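Local coordinates for protein transcriptional regulator (NtrC family) (Aquifex aeolicus, PDB 3DZD) that probably activates transcription by sigma54 RNA polymerase, coupling an ATP-hydrolysing AAA+ domain to a response-regulator receiver domain, at residues A36-K41 and F62-I66; S151-I157 and D263-A269; E166-R170 and A181-L185. All coordinates share one frame; numbering follows the deposited sequence.

Interaction 1 of 3, residues A36-K41 and F62-I66; sequences AEKKIK and FIDFI
E37 lays the aliphatic part of its side chain over one face of the F65 ring, an instructive case of an acidic residue serving as a hydrophobic one. Its CG stands 3.6 Å from the centroid of the F65 ring and 22° off the ring normal, a CH-pi contact displaced toward the rim. Because CG sits beside the backbone N (chi1 -64°) and the chain is extended beyond it, the carboxylate runs on past the rim of the ring, its plane 19° from that of the ring, with OE2 of E37 3.5 Å from CD1 of F65. The same methylene reaches a second aromatic group: CG of E37 meets CE1 of F62 at 3.3 Å, in the plane of the ring and therefore at its edge. E37 thus touches one phenyl by its face and the other by its rim.

I40 fills the next turn. Its two branches divide the work: CD1 lies 3.8 Å from CE2 of F62, at the ring edge, and also packs on CG1 of I66 at 3.9 Å, while CG2 meets the edge of F65. On the solvent-facing flank K41, bent at its third torsion, crosses F65 at about a right angle and brings CD to within 3.8 Å of CZ of F65. A36 completes the deeper side, its CB 3.9 Å from CZ of F62. No hydrogen bond links the segments; the two nearly parallel helices are joined by side chains alone.

Beneath them, A36 and I40 rest on strand 2-6, and F62 and I66 on strand 47-51; the carbonyl O of I40 accepts a hydrogen bond from Q258 of the second subunit. Two neighbouring helices packed on one face of a five-stranded parallel sheet are typical of the CheY-like receiver fold.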
loop_
_atom_site.group_PDB
_atom_site.type_symbol
_atom_site.label_atom_id
_atom_site.label_comp_id
_atom_site.label_asym_id
_atom_site.label_seq_id
_atom_site.Cartn_x
_atom_site.Cartn_y
_atom_site.Cartn_z
ATOM N N ALA A 36 4.226 -1.579 35.883
ATOM C CA ALA A 36 4.017 -1.669 34.451
ATOM C C ALA A 36 3.278 -0.437 33.950
ATOM O O ALA A 36 3.737 0.231 33.024
ATOM C CB ALA A 36 3.258 -2.937 34.098
ATOM N N GLU A 37 2.135 -0.141 34.566
ATOM C CA GLU A 37 1.320 1.012 34.180
ATOM C C GLU A 37 2.168 2.267 34.087
ATOM O O GLU A 37 2.021 3.071 33.168
ATOM C CB GLU A 37 0.190 1.224 35.185
ATOM C CG GLU A 37 -0.805 0.085 35.223
ATOM C CD GLU A 37 -1.855 0.262 36.299
ATOM O OE1 GLU A 37 -1.586 0.982 37.285
ATOM O OE2 GLU A 37 -2.948 -0.329 36.162
ATOM N N LYS A 38 3.060 2.423 35.055
ATOM C CA LYS A 38 4.015 3.514 35.049
ATOM C C LYS A 38 4.731 3.560 33.705
ATOM O O LYS A 38 4.625 4.539 32.959
ATOM C CB LYS A 38 5.027 3.309 36.178
ATOM C CG LYS A 38 6.287 4.146 36.077
ATOM C CD LYS A 38 6.056 5.554 36.576
ATOM C CE LYS A 38 7.371 6.207 36.940
ATOM N NZ LYS A 38 8.374 6.012 35.858
ATOM N N LYS A 39 5.449 2.487 33.389
ATOM C CA LYS A 39 6.298 2.471 32.202
ATOM C C LYS A 39 5.535 2.581 30.880
ATOM O O LYS A 39 6.031 3.171 29.920
ATOM C CB LYS A 39 7.229 1.257 32.225
ATOM C CG LYS A 39 8.457 1.500 33.083
ATOM C CD LYS A 39 9.126 0.226 33.543
ATOM C CE LYS A 39 10.408 0.567 34.279
ATOM N NZ LYS A 39 10.913 -0.584 35.048
ATOM N N ILE A 40 4.326 2.037 30.837
ATOM C CA ILE A 40 3.523 2.076 29.619
ATOM C C ILE A 40 3.112 3.511 29.269
ATOM O O ILE A 40 3.258 3.948 28.123
ATOM C CB ILE A 40 2.283 1.160 29.747
ATOM C CG1 ILE A 40 2.720 -0.305 29.803
ATOM C CG2 ILE A 40 1.312 1.391 28.611
ATOM C CD1 ILE A 40 1.593 -1.269 30.071
ATOM N N LYS A 41 2.617 4.242 30.264
ATOM C CA LYS A 41 2.169 5.619 30.072
ATOM C C LYS A 41 3.354 6.533 29.786
ATOM O O LYS A 41 3.209 7.600 29.188
ATOM C CB LYS A 41 1.422 6.111 31.318
ATOM C CG LYS A 41 0.119 5.375 31.596
ATOM C CD LYS A 41 -0.258 5.424 33.068
ATOM C CE LYS A 41 -0.579 6.840 33.518
ATOM N NZ LYS A 41 -0.890 6.913 34.975
ATOM N N PHE A 62 -5.614 -6.760 32.588
ATOM C CA PHE A 62 -4.629 -5.705 32.369
ATOM C C PHE A 62 -4.426 -5.421 30.884
ATOM O O PHE A 62 -3.992 -4.338 30.502
ATOM C CB PHE A 62 -3.292 -6.065 33.010
ATOM C CG PHE A 62 -2.297 -4.949 32.978
ATOM C CD1 PHE A 62 -2.359 -3.925 33.907
ATOM C CD2 PHE A 62 -1.305 -4.913 32.013
ATOM C CE1 PHE A 62 -1.448 -2.887 33.880
ATOM C CE2 PHE A 62 -0.391 -3.874 31.981
ATOM C CZ PHE A 62 -0.463 -2.861 32.920
ATOM N N ILE A 63 -4.732 -6.403 30.046
ATOM C CA ILE A 63 -4.702 -6.187 28.612
ATOM C C ILE A 63 -5.561 -4.979 28.249
ATOM O O ILE A 63 -5.226 -4.229 27.334
ATOM C CB ILE A 63 -5.178 -7.431 27.844
ATOM C CG1 ILE A 63 -4.088 -8.500 27.854
ATOM C CG2 ILE A 63 -5.543 -7.073 26.418
ATOM C CD1 ILE A 63 -4.525 -9.804 27.258
ATOM N N ASP A 64 -6.657 -4.776 28.976
ATOM C CA ASP A 64 -7.521 -3.624 28.719
ATOM C C ASP A 64 -6.794 -2.314 29.017
ATOM O O ASP A 64 -6.955 -1.326 28.300
ATOM C CB ASP A 64 -8.826 -3.715 29.516
ATOM C CG ASP A 64 -9.734 -4.834 29.028
ATOM O OD1 ASP A 64 -9.953 -4.945 27.802
ATOM O OD2 ASP A 64 -10.236 -5.600 29.881
ATOM N N PHE A 65 -5.982 -2.308 30.067
ATOM C CA PHE A 65 -5.161 -1.142 30.354
ATOM C C PHE A 65 -4.276 -0.808 29.162
ATOM O O PHE A 65 -4.150 0.352 28.774
ATOM C CB PHE A 65 -4.282 -1.379 31.574
ATOM C CG PHE A 65 -3.375 -0.227 31.884
ATOM C CD1 PHE A 65 -3.710 0.686 32.869
ATOM C CD2 PHE A 65 -2.203 -0.040 31.173
ATOM C CE1 PHE A 65 -2.886 1.754 33.150
ATOM C CE2 PHE A 65 -1.370 1.025 31.453
ATOM C CZ PHE A 65 -1.713 1.922 32.444
ATOM N N ILE A 66 -3.652 -1.837 28.598
ATOM C CA ILE A 66 -2.781 -1.692 27.441
ATOM C C ILE A 66 -3.586 -1.252 26.217
ATOM O O ILE A 66 -3.165 -0.375 25.453
ATOM C CB ILE A 66 -2.050 -3.026 27.140
ATOM C CG1 ILE A 66 -1.138 -3.411 28.309
ATOM C CG2 ILE A 66 -1.260 -2.940 25.840
ATOM C CD1 ILE A 66 -0.689 -4.847 28.289
#

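Interaction 2 of 3, residues S151-I157 and D263-A269; sequences SKAPVLI and DIRVISA
The guanidinium of R265 is roofed on one face by the carbonyl O of S151, 3.0 Å above its plane, with CA of K152 farther out on that same side; CG2 of V155 approaches obliquely from the other side of the plane. At the edge lie P154 CA and the carbonyl O of A153. The setting is the parallel sheet of an AAA+ P-loop ATPase, where strand 155-158, which runs into the nucleotide-binding loop, pairs with strand 265-270.

R265 shows how one side chain can extend such a pairing beyond the strands. A bend at its second torsion (chi2 -85°) turns the chain across to the loop, where NE donates to A153 O at 2.8 Å, from 39° above the carbonyl plane; NH2 adds a weak bond to the same oxygen. NH1 and NH2 also bind carbonyls of A149 and I148, at the C-terminal end of helix 136-149, whose partial negative charge would probably favour the cation. Farther out, K152 NZ forms a salt bridge of 3.1 Å with OD1 of D263, whose other carboxylate oxygen pairs with R178.

Within the sheet S268 turns both its N and its O toward strand 155-157, bonding to the residues flanking L156: its N donates to V155 O at 2.8 Å and 173°, and its O accepts from I157 N at 2.7 Å. V155, I157, I267 and A269 share one face of the sheet, where CD1 of I157 reaches CG2 of I267 at 3.8 Å and I267 packs on helix 165-176. On the opposite face CD1 of L156 covers CB of S268, and beside that pair a water molecule sits 2.9 Å from V155 O and 2.6 Å from S268 OG, bridging backbone and hydroxyl.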
loop_
_atom_site.group_PDB
_atom_site.type_symbol
_atom_site.label_atom_id
_atom_site.label_comp_id
_atom_site.label_asym_id
_atom_site.label_seq_id
_atom_site.Cartn_x
_atom_site.Cartn_y
_atom_site.Cartn_z
ATOM N N SER A 151 -22.780 -6.561 -2.121
ATOM C CA SER A 151 -22.953 -7.795 -2.869
ATOM C C SER A 151 -21.616 -8.249 -3.434
ATOM O O SER A 151 -20.628 -7.517 -3.378
ATOM C CB SER A 151 -23.947 -7.585 -4.003
ATOM O OG SER A 151 -24.184 -8.803 -4.678
ATOM N N LYS A 152 -21.574 -9.460 -3.972
ATOM C CA LYS A 152 -20.386 -9.898 -4.687
ATOM C C LYS A 152 -20.646 -9.976 -6.190
ATOM O O LYS A 152 -19.743 -10.280 -6.967
ATOM C CB LYS A 152 -19.870 -11.238 -4.168
ATOM C CG LYS A 152 -18.391 -11.442 -4.479
ATOM C CD LYS A 152 -18.058 -12.909 -4.714
ATOM C CE LYS A 152 -16.567 -13.095 -4.959
ATOM N NZ LYS A 152 -16.227 -14.483 -5.392
ATOM N N ALA A 153 -21.883 -9.699 -6.589
ATOM C CA ALA A 153 -22.250 -9.671 -8.003
ATOM C C ALA A 153 -21.461 -8.587 -8.742
ATOM O O ALA A 153 -21.212 -7.516 -8.190
ATOM C CB ALA A 153 -23.750 -9.448 -8.152
ATOM N N PRO A 154 -21.046 -8.866 -9.984
ATOM C CA PRO A 154 -20.220 -7.883 -10.691
ATOM C C PRO A 154 -21.013 -6.641 -11.108
ATOM O O PRO A 154 -22.235 -6.685 -11.239
ATOM C CB PRO A 154 -19.725 -8.656 -11.918
ATOM C CG PRO A 154 -19.911 -10.114 -11.555
ATOM C CD PRO A 154 -21.153 -10.125 -10.736
ATOM N N VAL A 155 -20.304 -5.540 -11.297
ATOM C CA VAL A 155 -20.922 -4.284 -11.680
ATOM C C VAL A 155 -20.284 -3.780 -12.958
ATOM O O VAL A 155 -19.068 -3.765 -13.077
ATOM C CB VAL A 155 -20.749 -3.213 -10.579
ATOM C CG1 VAL A 155 -21.404 -1.912 -10.989
ATOM C CG2 VAL A 155 -21.333 -3.708 -9.270
ATOM N N LEU A 156 -21.111 -3.381 -13.912
ATOM C CA LEU A 156 -20.639 -2.770 -15.139
ATOM C C LEU A 156 -20.950 -1.279 -15.088
ATOM O O LEU A 156 -22.100 -0.886 -14.935
ATOM C CB LEU A 156 -21.315 -3.406 -16.360
ATOM C CG LEU A 156 -20.983 -2.743 -17.707
ATOM C CD1 LEU A 156 -19.538 -3.020 -18.101
ATOM C CD2 LEU A 156 -21.937 -3.193 -18.813
ATOM N N ILE A 157 -19.918 -0.457 -15.204
ATOM C CA ILE A 157 -20.079 0.986 -15.209
ATOM C C ILE A 157 -19.940 1.522 -16.633
ATOM O O ILE A 157 -18.866 1.449 -17.215
ATOM C CB ILE A 157 -19.023 1.662 -14.312
ATOM C CG1 ILE A 157 -19.046 1.042 -12.913
ATOM C CG2 ILE A 157 -19.249 3.155 -14.254
ATOM C CD1 ILE A 157 -17.942 1.524 -12.018
ATOM N N ASP A 263 -10.837 -15.172 -5.113
ATOM C CA ASP A 263 -12.087 -14.671 -4.593
ATOM C C ASP A 263 -12.092 -13.176 -4.865
ATOM O O ASP A 263 -11.559 -12.396 -4.085
ATOM C CB ASP A 263 -12.187 -14.974 -3.100
ATOM C CG ASP A 263 -13.314 -14.226 -2.422
ATOM O OD1 ASP A 263 -14.476 -14.317 -2.877
ATOM O OD2 ASP A 263 -13.028 -13.547 -1.414
ATOM N N ILE A 264 -12.665 -12.783 -5.995
ATOM C CA ILE A 264 -12.654 -11.388 -6.394
ATOM C C ILE A 264 -14.053 -10.886 -6.665
ATOM O O ILE A 264 -14.901 -11.614 -7.165
ATOM C CB ILE A 264 -11.829 -11.182 -7.667
ATOM C CG1 ILE A 264 -12.273 -12.170 -8.742
ATOM C CG2 ILE A 264 -10.344 -11.353 -7.381
ATOM C CD1 ILE A 264 -11.215 -12.446 -9.783
ATOM N N ARG A 265 -14.290 -9.633 -6.308
ATOM C CA ARG A 265 -15.466 -8.918 -6.768
ATOM C C ARG A 265 -15.046 -8.160 -8.020
ATOM O O ARG A 265 -14.103 -7.372 -7.993
ATOM C CB ARG A 265 -15.958 -7.957 -5.694
ATOM C CG ARG A 265 -17.426 -7.633 -5.784
ATOM C CD ARG A 265 -17.692 -6.489 -6.758
ATOM N NE ARG A 265 -19.127 -6.229 -6.839
ATOM C CZ ARG A 265 -19.816 -5.581 -5.905
ATOM N NH1 ARG A 265 -19.197 -5.123 -4.823
ATOM N NH2 ARG A 265 -21.122 -5.403 -6.049
ATOM N N VAL A 266 -15.735 -8.421 -9.121
ATOM C CA VAL A 266 -15.362 -7.856 -10.404
ATOM C C VAL A 266 -16.153 -6.602 -10.730
ATOM O O VAL A 266 -17.387 -6.622 -10.768
ATOM C CB VAL A 266 -15.581 -8.867 -11.532
ATOM C CG1 VAL A 266 -15.230 -8.241 -12.874
ATOM C CG2 VAL A 266 -14.755 -10.119 -11.272
ATOM N N ILE A 267 -15.435 -5.508 -10.958
ATOM C CA ILE A 267 -16.063 -4.282 -11.432
ATOM C C ILE A 267 -15.474 -3.935 -12.789
ATOM O O ILE A 267 -14.250 -3.943 -12.959
ATOM C CB ILE A 267 -15.864 -3.094 -10.466
ATOM C CG1 ILE A 267 -16.400 -3.448 -9.073
ATOM C CG2 ILE A 267 -16.548 -1.850 -11.019
ATOM C CD1 ILE A 267 -16.292 -2.319 -8.063
ATOM N N SER A 268 -16.346 -3.638 -13.745
ATOM C CA SER A 268 -15.920 -3.355 -15.103
ATOM C C SER A 268 -16.422 -2.008 -15.540
ATOM O O SER A 268 -17.402 -1.500 -15.007
ATOM C CB SER A 268 -16.478 -4.409 -16.052
ATOM O OG SER A 268 -16.013 -5.682 -15.678
ATOM N N ALA A 269 -15.757 -1.441 -16.532
ATOM C CA ALA A 269 -16.117 -0.130 -17.036
ATOM C C ALA A 269 -15.980 -0.136 -18.544
ATOM O O ALA A 269 -15.094 -0.800 -19.081
ATOM C CB ALA A 269 -15.230 0.916 -16.436
HETATM O O HOH W 1 -18.040 -6.316 -14.094
#

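Interaction 3 of 3, residues E166-R170 and A181-L185; sequences EIVAR and AFVDL. With ADP (adenosine-5'-diphosphate), chain C.
From CB, which stays clear of the ring, R170 runs out over one face of F182, crossing it at about a right angle. Its CG stands over the centre of the ring, 3.8 Å from the centroid of F182 and 14° off the normal, a CH-pi contact. The chain stays extended to NE, which donates in the guanidinium plane to OE2 of E166 at 3.2 Å, a salt bridge one helical turn back that helps fix the rotation of the group. CZ then lies 3.4 Å from CD2 of F182, the guanidinium and ring planes 42° apart. At the tip NH1 reaches a water also bound by the carbonyl O of F182, and NH2, weakly bonded to E166, remains 4.0 Å from OD2 of D184. That positive charge probably eases the approach of two carboxylates, E166 OE1 and D184 OD2, only 3.2 Å apart. Beyond the far end of the ring, A169 CB packs on CZ of F182 at 3.9 Å.

On the nucleotide side, the N of E166 gives a weak hydrogen bond to O1B of ADP, while CD1 of I167 touches the adenine. A helix that follows the P-loop, begins at the phosphates and packs on the parallel sheet is the arrangement of P-loop NTPases, here in the AAA+ domain.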
loop_
_atom_site.group_PDB
_atom_site.type_symbol
_atom_site.label_atom_id
_atom_site.label_comp_id
_atom_site.label_asym_id
_atom_site.label_seq_id
_atom_site.Cartn_x
_atom_site.Cartn_y
_atom_site.Cartn_z
ATOM N N GLU A 166 -13.619 5.144 -12.552
ATOM C CA GLU A 166 -12.736 4.546 -11.559
ATOM C C GLU A 166 -13.063 5.005 -10.136
ATOM O O GLU A 166 -13.004 4.218 -9.185
ATOM C CB GLU A 166 -11.258 4.807 -11.879
ATOM C CG GLU A 166 -10.334 4.440 -10.721
ATOM C CD GLU A 166 -8.849 4.448 -11.076
ATOM O OE1 GLU A 166 -8.478 4.066 -12.212
ATOM O OE2 GLU A 166 -8.049 4.820 -10.188
ATOM N N ILE A 167 -13.407 6.276 -9.981
ATOM C CA ILE A 167 -13.812 6.768 -8.670
ATOM C C ILE A 167 -14.987 5.968 -8.133
ATOM O O ILE A 167 -15.003 5.586 -6.964
ATOM C CB ILE A 167 -14.232 8.232 -8.696
ATOM C CG1 ILE A 167 -13.030 9.132 -9.000
ATOM C CG2 ILE A 167 -14.859 8.604 -7.377
ATOM C CD1 ILE A 167 -13.327 10.611 -8.828
ATOM N N VAL A 168 -15.984 5.729 -8.979
ATOM C CA VAL A 168 -17.157 5.002 -8.540
ATOM C C VAL A 168 -16.755 3.593 -8.103
ATOM O O VAL A 168 -17.232 3.087 -7.081
ATOM C CB VAL A 168 -18.229 4.925 -9.643
ATOM C CG1 VAL A 168 -19.415 4.095 -9.167
ATOM C CG2 VAL A 168 -18.673 6.319 -10.051
ATOM N N ALA A 169 -15.875 2.975 -8.883
ATOM C CA ALA A 169 -15.361 1.639 -8.596
ATOM C C ALA A 169 -14.649 1.557 -7.233
ATOM O O ALA A 169 -14.874 0.617 -6.467
ATOM C CB ALA A 169 -14.449 1.171 -9.719
ATOM N N ARG A 170 -13.801 2.534 -6.928
ATOM C CA ARG A 170 -13.139 2.590 -5.620
ATOM C C ARG A 170 -14.131 2.805 -4.494
ATOM O O ARG A 170 -14.004 2.218 -3.416
ATOM C CB ARG A 170 -12.075 3.685 -5.582
ATOM C CG ARG A 170 -10.813 3.322 -6.341
ATOM C CD ARG A 170 -9.744 4.393 -6.215
ATOM N NE ARG A 170 -8.615 4.075 -7.090
ATOM C CZ ARG A 170 -7.664 3.190 -6.787
ATOM N NH1 ARG A 170 -7.703 2.542 -5.622
ATOM N NH2 ARG A 170 -6.676 2.955 -7.642
ATOM N N ALA A 181 -7.154 -6.105 -1.819
ATOM C CA ALA A 181 -6.731 -4.895 -2.514
ATOM C C ALA A 181 -7.654 -4.504 -3.663
ATOM O O ALA A 181 -8.449 -5.316 -4.153
ATOM C CB ALA A 181 -5.302 -5.059 -3.026
ATOM N N PHE A 182 -7.534 -3.244 -4.077
ATOM C CA PHE A 182 -8.195 -2.744 -5.276
ATOM C C PHE A 182 -7.186 -2.805 -6.403
ATOM O O PHE A 182 -6.227 -2.037 -6.435
ATOM C CB PHE A 182 -8.692 -1.309 -5.082
ATOM C CG PHE A 182 -9.441 -0.750 -6.278
ATOM C CD1 PHE A 182 -10.818 -0.932 -6.403
ATOM C CD2 PHE A 182 -8.767 -0.035 -7.275
ATOM C CE1 PHE A 182 -11.508 -0.418 -7.498
ATOM C CE2 PHE A 182 -9.451 0.478 -8.377
ATOM C CZ PHE A 182 -10.822 0.289 -8.489
ATOM N N VAL A 183 -7.393 -3.742 -7.316
ATOM C CA VAL A 183 -6.491 -3.945 -8.436
ATOM C C VAL A 183 -7.153 -3.415 -9.707
ATOM O O VAL A 183 -8.204 -3.902 -10.112
ATOM C CB VAL A 183 -6.189 -5.446 -8.605
ATOM C CG1 VAL A 183 -5.270 -5.688 -9.782
ATOM C CG2 VAL A 183 -5.588 -6.002 -7.334
ATOM N N ASP A 184 -6.574 -2.402 -10.338
ATOM C CA ASP A 184 -7.152 -1.960 -11.601
ATOM C C ASP A 184 -6.304 -2.356 -12.804
ATOM O O ASP A 184 -5.082 -2.230 -12.798
ATOM C CB ASP A 184 -7.505 -0.470 -11.592
ATOM C CG ASP A 184 -6.290 0.432 -11.569
ATOM O OD1 ASP A 184 -5.156 -0.074 -11.697
ATOM O OD2 ASP A 184 -6.481 1.663 -11.423
ATOM N N LEU A 185 -6.974 -2.883 -13.818
ATOM C CA LEU A 185 -6.323 -3.236 -15.069
ATOM C C LEU A 185 -6.943 -2.447 -16.219
ATOM O O LEU A 185 -8.161 -2.480 -16.427
ATOM C CB LEU A 185 -6.453 -4.735 -15.337
ATOM C CG LEU A 185 -5.910 -5.177 -16.698
ATOM C CD1 LEU A 185 -4.490 -4.636 -16.908
ATOM C CD2 LEU A 185 -5.936 -6.689 -16.842
HETATM P PB ADP C . -12.668 7.478 -16.335
HETATM O O1B ADP C . -12.265 6.507 -15.243
HETATM O O2B ADP C . -12.001 7.234 -17.670
HETATM O O3B ADP C . -14.148 7.661 -16.483
HETATM P PA ADP C . -11.211 9.315 -14.624
HETATM O O1A ADP C . -12.017 9.374 -13.357
HETATM O O2A ADP C . -9.995 8.411 -14.636
HETATM O O3A ADP C . -12.200 8.960 -15.859
HETATM O "O5'" ADP C . -10.713 10.802 -14.984
HETATM C "C5'" ADP C . -11.193 11.925 -14.256
HETATM C "C4'" ADP C . -10.085 12.633 -13.502
HETATM O "O4'" ADP C . -10.727 13.618 -12.701
HETATM C "C3'" ADP C . -9.442 11.702 -12.496
HETATM O "O3'" ADP C . -8.185 12.256 -12.095
HETATM C "C2'" ADP C . -10.332 11.744 -11.282
HETATM O "O2'" ADP C . -9.467 11.752 -10.144
HETATM C "C1'" ADP C . -11.002 13.098 -11.391
HETATM N N9 ADP C . -12.468 13.000 -11.228
HETATM C C8 ADP C . -13.315 12.425 -12.101
HETATM N N7 ADP C . -14.594 12.523 -11.688
HETATM C C5 ADP C . -14.577 13.182 -10.517
HETATM C C6 ADP C . -15.598 13.611 -9.537
HETATM N N6 ADP C . -16.917 13.352 -9.748
HETATM N N1 ADP C . -15.173 14.273 -8.446
HETATM C C2 ADP C . -13.867 14.533 -8.246
HETATM N N3 ADP C . -12.883 14.168 -9.086
HETATM C C4 ADP C . -13.176 13.500 -10.219
HETATM O O HOH W 2 -5.234 0.466 -5.239
#

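How the interactions relate
From the N terminus, interaction 1 comes first: helices 33-42 and 62-69 meet after a loop of 20 residues that includes strand 47-51 of the receiver sheet, and the contact is complete before interaction 2 opens. Interaction 2 then closes a far longer loop, with 105 residues between 151-157 and 263-269, joining two adjacent strands of the second sheet. Interaction 3 falls entirely within that loop and links the helix following strand 155-158 to the edge strand 182-186. Interactions 2 and 3 touch where I267 CD1 packs 3.6 Å from A169 O, so helix 165-176 bears on both. Interaction 1 stands apart, its centre about 41 Å from that of interaction 3.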